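Local coordinates for pesticidal crystal protein Cry4Aa (Bacillus thuringiensis, PDB 2C9K) that binds to midgut epithelial cells of insects and promotes their colloid-osmotic lysis, acting as a mosquito-larvicidal toxin, at residues F313-N318 / G335-T340; I437-I442 / Q449-A454. One frame throughout, in Å; residues are numbered along the deposited sequence.

Contact 1 (F313-N318 / G335-T340); sequences FTSHYN and GNHNVT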
ATOM      1  N   PHE A 313      30.593  -6.601  -0.855  1.00 32.39           N
ATOM      2  CA  PHE A 313      29.776  -7.741  -1.199  1.00 31.74           C
ATOM      3  C   PHE A 313      29.692  -7.916  -2.700  1.00 32.08           C
ATOM      4  O   PHE A 313      29.170  -7.083  -3.438  1.00 31.35           O
ATOM      5  CB  PHE A 313      28.402  -7.619  -0.549  1.00 31.37           C
ATOM      6  CG  PHE A 313      28.444  -7.734   0.949  1.00 30.76           C
ATOM      7  CD1 PHE A 313      27.990  -6.696   1.756  1.00 30.42           C
ATOM      8  CD2 PHE A 313      28.976  -8.872   1.552  1.00 30.31           C
ATOM      9  CE1 PHE A 313      28.066  -6.788   3.144  1.00 31.06           C
ATOM     10  CE2 PHE A 313      29.057  -8.977   2.936  1.00 29.75           C
ATOM     11  CZ  PHE A 313      28.602  -7.933   3.737  1.00 30.69           C
ATOM     12  N   THR A 314      30.268  -9.022  -3.135  1.00 32.44           N
ATOM     13  CA  THR A 314      30.318  -9.388  -4.527  1.00 32.19           C
ATOM     14  C   THR A 314      28.949  -9.609  -5.138  1.00 32.11           C
ATOM     15  O   THR A 314      28.651  -9.089  -6.212  1.00 31.62           O
ATOM     16  CB  THR A 314      31.162 -10.651  -4.671  1.00 32.57           C
ATOM     17  OG1 THR A 314      32.509 -10.269  -4.969  1.00 36.60           O
ATOM     18  CG2 THR A 314      30.618 -11.568  -5.743  1.00 31.64           C
ATOM     19  N   SER A 315      28.124 -10.385  -4.443  1.00 32.36           N
ATOM     20  CA  SER A 315      26.786 -10.725  -4.922  1.00 32.08           C
ATOM     21  C   SER A 315      25.866 -11.037  -3.743  1.00 31.16           C
ATOM     22  O   SER A 315      26.288 -10.942  -2.591  1.00 31.98           O
ATOM     23  CB  SER A 315      26.891 -11.952  -5.827  1.00 31.90           C
ATOM     24  OG  SER A 315      27.629 -12.971  -5.170  1.00 30.34           O
ATOM     25  N   HIS A 316      24.618 -11.407  -4.020  1.00 28.87           N
ATOM     26  CA  HIS A 316      23.697 -11.741  -2.940  1.00 29.10           C
ATOM     27  C   HIS A 316      22.450 -12.457  -3.418  1.00 28.48           C
ATOM     28  O   HIS A 316      22.206 -12.556  -4.612  1.00 29.80           O
ATOM     29  CB  HIS A 316      23.281 -10.482  -2.171  1.00 28.88           C
ATOM     30  CG  HIS A 316      22.259  -9.650  -2.878  1.00 30.52           C
ATOM     31  ND1 HIS A 316      22.543  -8.918  -4.010  1.00 32.25           N
ATOM     32  CD2 HIS A 316      20.952  -9.425  -2.605  1.00 30.76           C
ATOM     33  CE1 HIS A 316      21.457  -8.275  -4.401  1.00 30.12           C
ATOM     34  NE2 HIS A 316      20.478  -8.566  -3.566  1.00 29.56           N
ATOM     35  N   TYR A 317      21.679 -12.979  -2.471  1.00 27.82           N
ATOM     36  CA  TYR A 317      20.422 -13.647  -2.782  1.00 28.59           C
ATOM     37  C   TYR A 317      19.511 -13.578  -1.558  1.00 27.08           C
ATOM     38  O   TYR A 317      19.983 -13.402  -0.437  1.00 26.44           O
ATOM     39  CB  TYR A 317      20.659 -15.099  -3.250  1.00 31.90           C
ATOM     40  CG  TYR A 317      21.204 -16.059  -2.215  1.00 35.47           C
ATOM     41  CD1 TYR A 317      20.388 -16.573  -1.207  1.00 35.75           C
ATOM     42  CD2 TYR A 317      22.543 -16.448  -2.240  1.00 36.94           C
ATOM     43  CE1 TYR A 317      20.890 -17.444  -0.249  1.00 37.91           C
ATOM     44  CE2 TYR A 317      23.059 -17.320  -1.285  1.00 38.84           C
ATOM     45  CZ  TYR A 317      22.229 -17.815  -0.288  1.00 39.23           C
ATOM     46  OH  TYR A 317      22.742 -18.653   0.680  1.00 39.33           O
ATOM     47  N   ASN A 318      18.207 -13.681  -1.783  1.00 26.49           N
ATOM     48  CA  ASN A 318      17.217 -13.610  -0.707  1.00 26.68           C
ATOM     49  C   ASN A 318      16.599 -14.974  -0.434  1.00 26.66           C
ATOM     50  O   ASN A 318      16.454 -15.790  -1.352  1.00 28.07           O
ATOM     51  CB  ASN A 318      16.066 -12.667  -1.091  1.00 28.03           C
ATOM     52  CG  ASN A 318      16.533 -11.283  -1.479  1.00 29.87           C
ATOM     53  OD1 ASN A 318      16.708 -10.416  -0.625  1.00 34.28           O
ATOM     54  ND2 ASN A 318      16.736 -11.065  -2.775  1.00 27.69           N
ATOM     55  N   GLY A 335      24.306  -9.834  -8.698  1.00 39.29           N
ATOM     56  CA  GLY A 335      25.721  -9.526  -8.573  1.00 40.50           C
ATOM     57  C   GLY A 335      26.630 -10.427  -9.391  1.00 41.88           C
ATOM     58  O   GLY A 335      26.182 -11.139 -10.286  1.00 43.01           O
ATOM     59  N   ASN A 336      27.919 -10.398  -9.086  0.50 43.06           N
ATOM     60  CA  ASN A 336      28.879 -11.218  -9.803  0.50 43.76           C
ATOM     61  C   ASN A 336      29.540 -12.172  -8.826  0.50 43.65           C
ATOM     62  O   ASN A 336      30.660 -11.946  -8.384  0.50 43.09           O
ATOM     63  CB  ASN A 336      29.929 -10.331 -10.461  0.50 46.25           C
ATOM     64  CG  ASN A 336      30.834 -11.098 -11.389  1.00 48.53           C
ATOM     65  OD1 ASN A 336      31.721 -10.527 -12.020  1.00 51.53           O
ATOM     66  ND2 ASN A 336      30.616 -12.403 -11.485  1.00 49.74           N
ATOM     67  N   HIS A 337      28.832 -13.248  -8.507  1.00 44.75           N
ATOM     68  CA  HIS A 337      29.294 -14.258  -7.557  1.00 46.41           C
ATOM     69  C   HIS A 337      30.550 -15.031  -7.955  1.00 49.08           C
ATOM     70  O   HIS A 337      30.523 -15.840  -8.880  1.00 49.43           O
ATOM     71  CB  HIS A 337      28.171 -15.266  -7.293  1.00 42.58           C
ATOM     72  CG  HIS A 337      28.509 -16.291  -6.256  1.00 39.65           C
ATOM     73  ND1 HIS A 337      28.026 -17.581  -6.298  1.00 39.15           N
ATOM     74  CD2 HIS A 337      29.263 -16.211  -5.136  1.00 37.91           C
ATOM     75  CE1 HIS A 337      28.470 -18.251  -5.251  1.00 37.15           C
ATOM     76  NE2 HIS A 337      29.223 -17.443  -4.530  1.00 37.07           N
ATOM     77  N   ASN A 338      31.649 -14.787  -7.247  1.00 51.71           N
ATOM     78  CA  ASN A 338      32.883 -15.509  -7.521  1.00 54.76           C
ATOM     79  C   ASN A 338      32.588 -16.912  -6.996  1.00 56.01           C
ATOM     80  O   ASN A 338      31.509 -17.155  -6.460  1.00 57.05           O
ATOM     81  CB  ASN A 338      34.067 -14.922  -6.737  1.00 57.16           C
ATOM     82  CG  ASN A 338      33.907 -13.436  -6.432  1.00 60.22           C
ATOM     83  OD1 ASN A 338      33.860 -12.593  -7.338  1.00 60.75           O
ATOM     84  ND2 ASN A 338      33.831 -13.110  -5.138  1.00 59.34           N
ATOM     85  N   VAL A 339      33.536 -17.832  -7.131  1.00 57.10           N
ATOM     86  CA  VAL A 339      33.323 -19.195  -6.646  1.00 57.22           C
ATOM     87  C   VAL A 339      34.094 -19.441  -5.353  1.00 56.87           C
ATOM     88  O   VAL A 339      33.922 -20.472  -4.701  1.00 56.13           O
ATOM     89  CB  VAL A 339      33.773 -20.232  -7.695  1.00 58.01           C
ATOM     90  CG1 VAL A 339      33.314 -21.621  -7.286  1.00 56.57           C
ATOM     91  CG2 VAL A 339      33.224 -19.852  -9.070  1.00 59.37           C
ATOM     92  N   THR A 340      34.934 -18.477  -4.984  1.00 56.23           N
ATOM     93  CA  THR A 340      35.748 -18.577  -3.782  1.00 56.07           C
ATOM     94  C   THR A 340      35.412 -17.506  -2.748  1.00 56.15           C
ATOM     95  O   THR A 340      36.267 -17.138  -1.944  1.00 56.05           O
ATOM     96  CB  THR A 340      37.246 -18.445  -4.121  1.00 56.63           C
ATOM     97  OG1 THR A 340      37.500 -17.132  -4.637  1.00 54.64           O
ATOM     98  CG2 THR A 340      37.660 -19.495  -5.153  1.00 56.30           C
TER
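Ser315 and Gly335 meet as a single antiparallel, non-hydrogen-bonded pair, their CA atoms 4.0 Å apart. The absence of a side chain at Gly335 is consistent with this close pairing, and its positive phi of 86°, which suits glycine, marks the point where the chain turns out of the strand.

Two hydrogen bonds join the segments, one from backbone and one from side chain. Asn336 N donates to Thr314 O over 3.2 Å, arriving from above the carbonyl plane, 43° out of it. Two residues beyond Asn336, Asn338 ND2 donates to the hydroxyl of the same threonine, Thr314 OG1, at 3.1 Å, with the hydroxyl tilted 19° from the amide plane and the two side chains crossing obliquely. Thr314 is thus held at both its carbonyl and its hydroxyl.

These bonds lie at one margin of a four-stranded antiparallel sheet of the middle, beta-prism domain of the three-domain Cry toxins. Strand 329-335 is an outermost strand beside 313-322, and residues 336-340 belong to the connection that leads to strand 342-347 on the opposite margin, a Greek-key order.

Van der Waals contact without a hydrogen bond joins Ser315 and His337. Ser315 OG sits between its own backbone N and carbonyl carbon, a position that brings it to 3.2 Å from His337 CB and 3.6 Å from His337 CG, approaching the imidazole obliquely. His337 carries its ring anti to the backbone N, and the ring also meets that of Tyr302. Ser315 CB completes the patch, 3.8 Å from Gly335 CA, while backbone hydrogen bonds to Tyr302 tie Thr314 and Ser315 to strand 294-303.

Contact 2 (I437-I442 / Q449-A454); sequences IKSLSI and QVYTFA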
ATOM      1  N   ILE A 437      15.593  -7.578  -1.787  1.00 21.72           N
ATOM      2  CA  ILE A 437      16.659  -6.719  -2.307  1.00 22.30           C
ATOM      3  C   ILE A 437      17.115  -7.238  -3.669  1.00 22.57           C
ATOM      4  O   ILE A 437      17.780  -8.264  -3.734  1.00 24.12           O
ATOM      5  CB  ILE A 437      17.886  -6.680  -1.388  1.00 20.33           C
ATOM      6  CG1 ILE A 437      17.543  -5.985  -0.072  1.00 20.93           C
ATOM      7  CG2 ILE A 437      19.008  -5.929  -2.075  1.00 18.92           C
ATOM      8  CD1 ILE A 437      18.728  -5.856   0.877  1.00 18.53           C
ATOM      9  N   LYS A 438      16.745  -6.544  -4.747  1.00 21.83           N
ATOM     10  CA  LYS A 438      17.137  -6.943  -6.098  1.00 22.56           C
ATOM     11  C   LYS A 438      18.340  -6.128  -6.520  1.00 25.02           C
ATOM     12  O   LYS A 438      18.688  -5.147  -5.870  1.00 25.96           O
ATOM     13  CB  LYS A 438      15.998  -6.716  -7.105  1.00 21.30           C
ATOM     14  CG  LYS A 438      15.067  -7.899  -7.262  1.00 23.45           C
ATOM     15  CD  LYS A 438      13.867  -7.579  -8.124  1.00 23.92           C
ATOM     16  CE  LYS A 438      14.239  -7.394  -9.588  1.00 26.68           C
ATOM     17  NZ  LYS A 438      14.534  -8.660 -10.305  1.00 24.55           N
ATOM     18  N   SER A 439      18.962  -6.517  -7.625  1.00 27.51           N
ATOM     19  CA  SER A 439      20.133  -5.803  -8.099  1.00 28.26           C
ATOM     20  C   SER A 439      20.290  -5.923  -9.614  1.00 29.56           C
ATOM     21  O   SER A 439      20.042  -6.987 -10.186  1.00 30.01           O
ATOM     22  CB  SER A 439      21.367  -6.371  -7.403  1.00 28.61           C
ATOM     23  OG  SER A 439      22.395  -5.409  -7.303  1.00 32.28           O
ATOM     24  N   LEU A 440      20.675  -4.822 -10.260  1.00 29.92           N
ATOM     25  CA  LEU A 440      20.911  -4.806 -11.702  1.00 29.74           C
ATOM     26  C   LEU A 440      22.410  -4.622 -11.899  1.00 31.68           C
ATOM     27  O   LEU A 440      22.992  -3.651 -11.422  1.00 33.00           O
ATOM     28  CB  LEU A 440      20.154  -3.656 -12.380  1.00 28.31           C
ATOM     29  CG  LEU A 440      20.554  -3.222 -13.808  1.00 25.55           C
ATOM     30  CD1 LEU A 440      20.661  -4.420 -14.733  1.00 26.06           C
ATOM     31  CD2 LEU A 440      19.520  -2.239 -14.351  1.00 22.82           C
ATOM     32  N   SER A 441      23.035  -5.573 -12.580  1.00 33.83           N
ATOM     33  CA  SER A 441      24.468  -5.517 -12.838  1.00 34.79           C
ATOM     34  C   SER A 441      24.818  -6.471 -13.956  1.00 35.63           C
ATOM     35  O   SER A 441      24.355  -7.612 -13.993  1.00 37.60           O
ATOM     36  CB  SER A 441      25.257  -5.919 -11.598  1.00 34.83           C
ATOM     37  OG  SER A 441      25.147  -7.312 -11.389  1.00 35.13           O
ATOM     38  N   ILE A 442      25.641  -5.992 -14.873  1.00 36.27           N
ATOM     39  CA  ILE A 442      26.083  -6.783 -16.001  1.00 36.11           C
ATOM     40  C   ILE A 442      27.592  -6.861 -15.825  1.00 38.36           C
ATOM     41  O   ILE A 442      28.328  -6.029 -16.354  1.00 38.95           O
ATOM     42  CB  ILE A 442      25.725  -6.069 -17.304  1.00 34.45           C
ATOM     43  CG1 ILE A 442      24.237  -5.710 -17.280  1.00 33.35           C
ATOM     44  CG2 ILE A 442      26.051  -6.947 -18.485  1.00 33.78           C
ATOM     45  CD1 ILE A 442      23.798  -4.826 -18.403  1.00 33.90           C
ATOM     46  N   GLN A 449      26.726  -1.404  -9.974  1.00 26.43           N
ATOM     47  CA  GLN A 449      25.547  -2.209  -9.678  1.00 26.67           C
ATOM     48  C   GLN A 449      24.544  -1.304  -8.966  1.00 25.81           C
ATOM     49  O   GLN A 449      24.922  -0.524  -8.088  1.00 24.69           O
ATOM     50  CB  GLN A 449      25.952  -3.365  -8.768  1.00 27.59           C
ATOM     51  CG  GLN A 449      24.916  -4.442  -8.583  1.00 30.35           C
ATOM     52  CD  GLN A 449      25.382  -5.521  -7.613  1.00 30.12           C
ATOM     53  OE1 GLN A 449      24.670  -6.493  -7.351  1.00 31.23           O
ATOM     54  NE2 GLN A 449      26.582  -5.352  -7.075  1.00 27.68           N
ATOM     55  N   VAL A 450      23.278  -1.390  -9.369  1.00 25.49           N
ATOM     56  CA  VAL A 450      22.206  -0.590  -8.768  1.00 25.86           C
ATOM     57  C   VAL A 450      21.287  -1.503  -7.958  1.00 25.82           C
ATOM     58  O   VAL A 450      20.842  -2.545  -8.451  1.00 26.41           O
ATOM     59  CB  VAL A 450      21.348   0.116  -9.843  1.00 25.60           C
ATOM     60  CG1 VAL A 450      20.148   0.762  -9.200  1.00 26.94           C
ATOM     61  CG2 VAL A 450      22.165   1.168 -10.552  1.00 27.28           C
ATOM     62  N   TYR A 451      20.998  -1.121  -6.718  1.00 24.85           N
ATOM     63  CA  TYR A 451      20.131  -1.939  -5.881  1.00 24.57           C
ATOM     64  C   TYR A 451      18.790  -1.264  -5.648  1.00 23.72           C
ATOM     65  O   TYR A 451      18.639  -0.058  -5.843  1.00 24.62           O
ATOM     66  CB  TYR A 451      20.761  -2.195  -4.505  1.00 24.31           C
ATOM     67  CG  TYR A 451      22.138  -2.830  -4.496  1.00 26.15           C
ATOM     68  CD1 TYR A 451      23.287  -2.067  -4.718  1.00 26.63           C
ATOM     69  CD2 TYR A 451      22.296  -4.183  -4.214  1.00 24.75           C
ATOM     70  CE1 TYR A 451      24.557  -2.639  -4.654  1.00 27.43           C
ATOM     71  CE2 TYR A 451      23.552  -4.763  -4.150  1.00 26.80           C
ATOM     72  CZ  TYR A 451      24.681  -3.991  -4.367  1.00 28.56           C
ATOM     73  OH  TYR A 451      25.930  -4.573  -4.283  1.00 28.49           O
ATOM     74  N   THR A 452      17.819  -2.057  -5.226  0.50 22.47           N
ATOM     75  CA  THR A 452      16.504  -1.551  -4.888  0.50 22.08           C
ATOM     76  C   THR A 452      16.103  -2.317  -3.644  0.50 21.25           C
ATOM     77  O   THR A 452      16.360  -3.517  -3.531  0.50 21.37           O
ATOM     78  CB  THR A 452      15.467  -1.822  -5.978  0.50 23.00           C
ATOM     79  OG1 THR A 452      15.591  -3.172  -6.421  1.00 25.49           O
ATOM     80  CG2 THR A 452      15.650  -0.878  -7.144  1.00 24.20           C
ATOM     81  N   PHE A 453      15.498  -1.618  -2.699  1.00 20.65           N
ATOM     82  CA  PHE A 453      15.061  -2.243  -1.465  1.00 19.91           C
ATOM     83  C   PHE A 453      13.541  -2.257  -1.469  1.00 19.25           C
ATOM     84  O   PHE A 453      12.906  -1.211  -1.532  1.00 20.71           O
ATOM     85  CB  PHE A 453      15.617  -1.467  -0.268  1.00 19.23           C
ATOM     86  CG  PHE A 453      17.128  -1.443  -0.215  1.00 19.58           C
ATOM     87  CD1 PHE A 453      17.858  -0.621  -1.073  1.00 18.10           C
ATOM     88  CD2 PHE A 453      17.823  -2.298   0.642  1.00 18.51           C
ATOM     89  CE1 PHE A 453      19.253  -0.655  -1.082  1.00 17.30           C
ATOM     90  CE2 PHE A 453      19.217  -2.338   0.638  1.00 17.37           C
ATOM     91  CZ  PHE A 453      19.931  -1.517  -0.225  1.00 17.74           C
ATOM     92  N   ALA A 454      12.973  -3.457  -1.443  1.00 18.32           N
ATOM     93  CA  ALA A 454      11.526  -3.639  -1.456  1.00 17.54           C
ATOM     94  C   ALA A 454      10.965  -3.471  -0.053  1.00 17.45           C
ATOM     95  O   ALA A 454      11.566  -3.920   0.917  1.00 18.53           O
ATOM     96  CB  ALA A 454      11.187  -5.017  -1.982  1.00 16.06           C
TER
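Strands 437-440 and 450-454 run antiparallel, their axes 4.8 Å apart at closest and their directions 159° from each other. Lys438-Thr452 and Leu440-Val450 are the hydrogen-bonded pairs. Leu440 N bonds to Val450 O at 2.9 Å, and Val450 N returns a bond to Leu440 O at 3.1 Å. The bonds of the other pair, Lys438 N to Thr452 O and Thr452 N to Lys438 O, are longer, 3.3 Å each.

On the face of Ile437, Ser439, Tyr451 and Phe453, Ile437 and Phe453 lie side by side, with CD1 of Ile437 3.6 Å from CE2 of Phe453. Ser439 OG, anti to its own N (chi1 -153°), stands over one face of the Tyr451 ring near its rim, 3.3 Å from Tyr451 CD2. Its modelled approach to Gln449 OE1 is very short, which leaves this hydrogen bond doubtful in detail. The extended chain of Gln449 also brings CG 3.4 Å from Ser441 CB. On the other face, Thr452 OG1 touches Lys438 CB and bonds to Leu286 O.

Consecutive strands joined by a short loop and paired this way form a beta hairpin, here in the beta-prism domain typical of three-domain Cry toxins.

In the fold
Both contacts belong to the middle domain, with centres 12 Å apart, but they lie in different sheets of the prism. Contact 2 is a buried hairpin between strands of a three-stranded sheet; contact 1 is only partly buried, and its second segment passes from one bridge into exposed loop. Their chemistry follows: regular backbone ladder and covered rings in contact 2, one backbone and one side-chain hydrogen bond, both received by Thr314, in contact 1. They meet in the interior between the sheets, where Ile437 O probably accepts hydrogen bonds from His316 NE2 (2.7 Å) and Asn318 ND2 (3.1 Å). His316 CE1 packs on Ser439 CB at 3.6 Å, and Gly335 CA on Gln449 OE1.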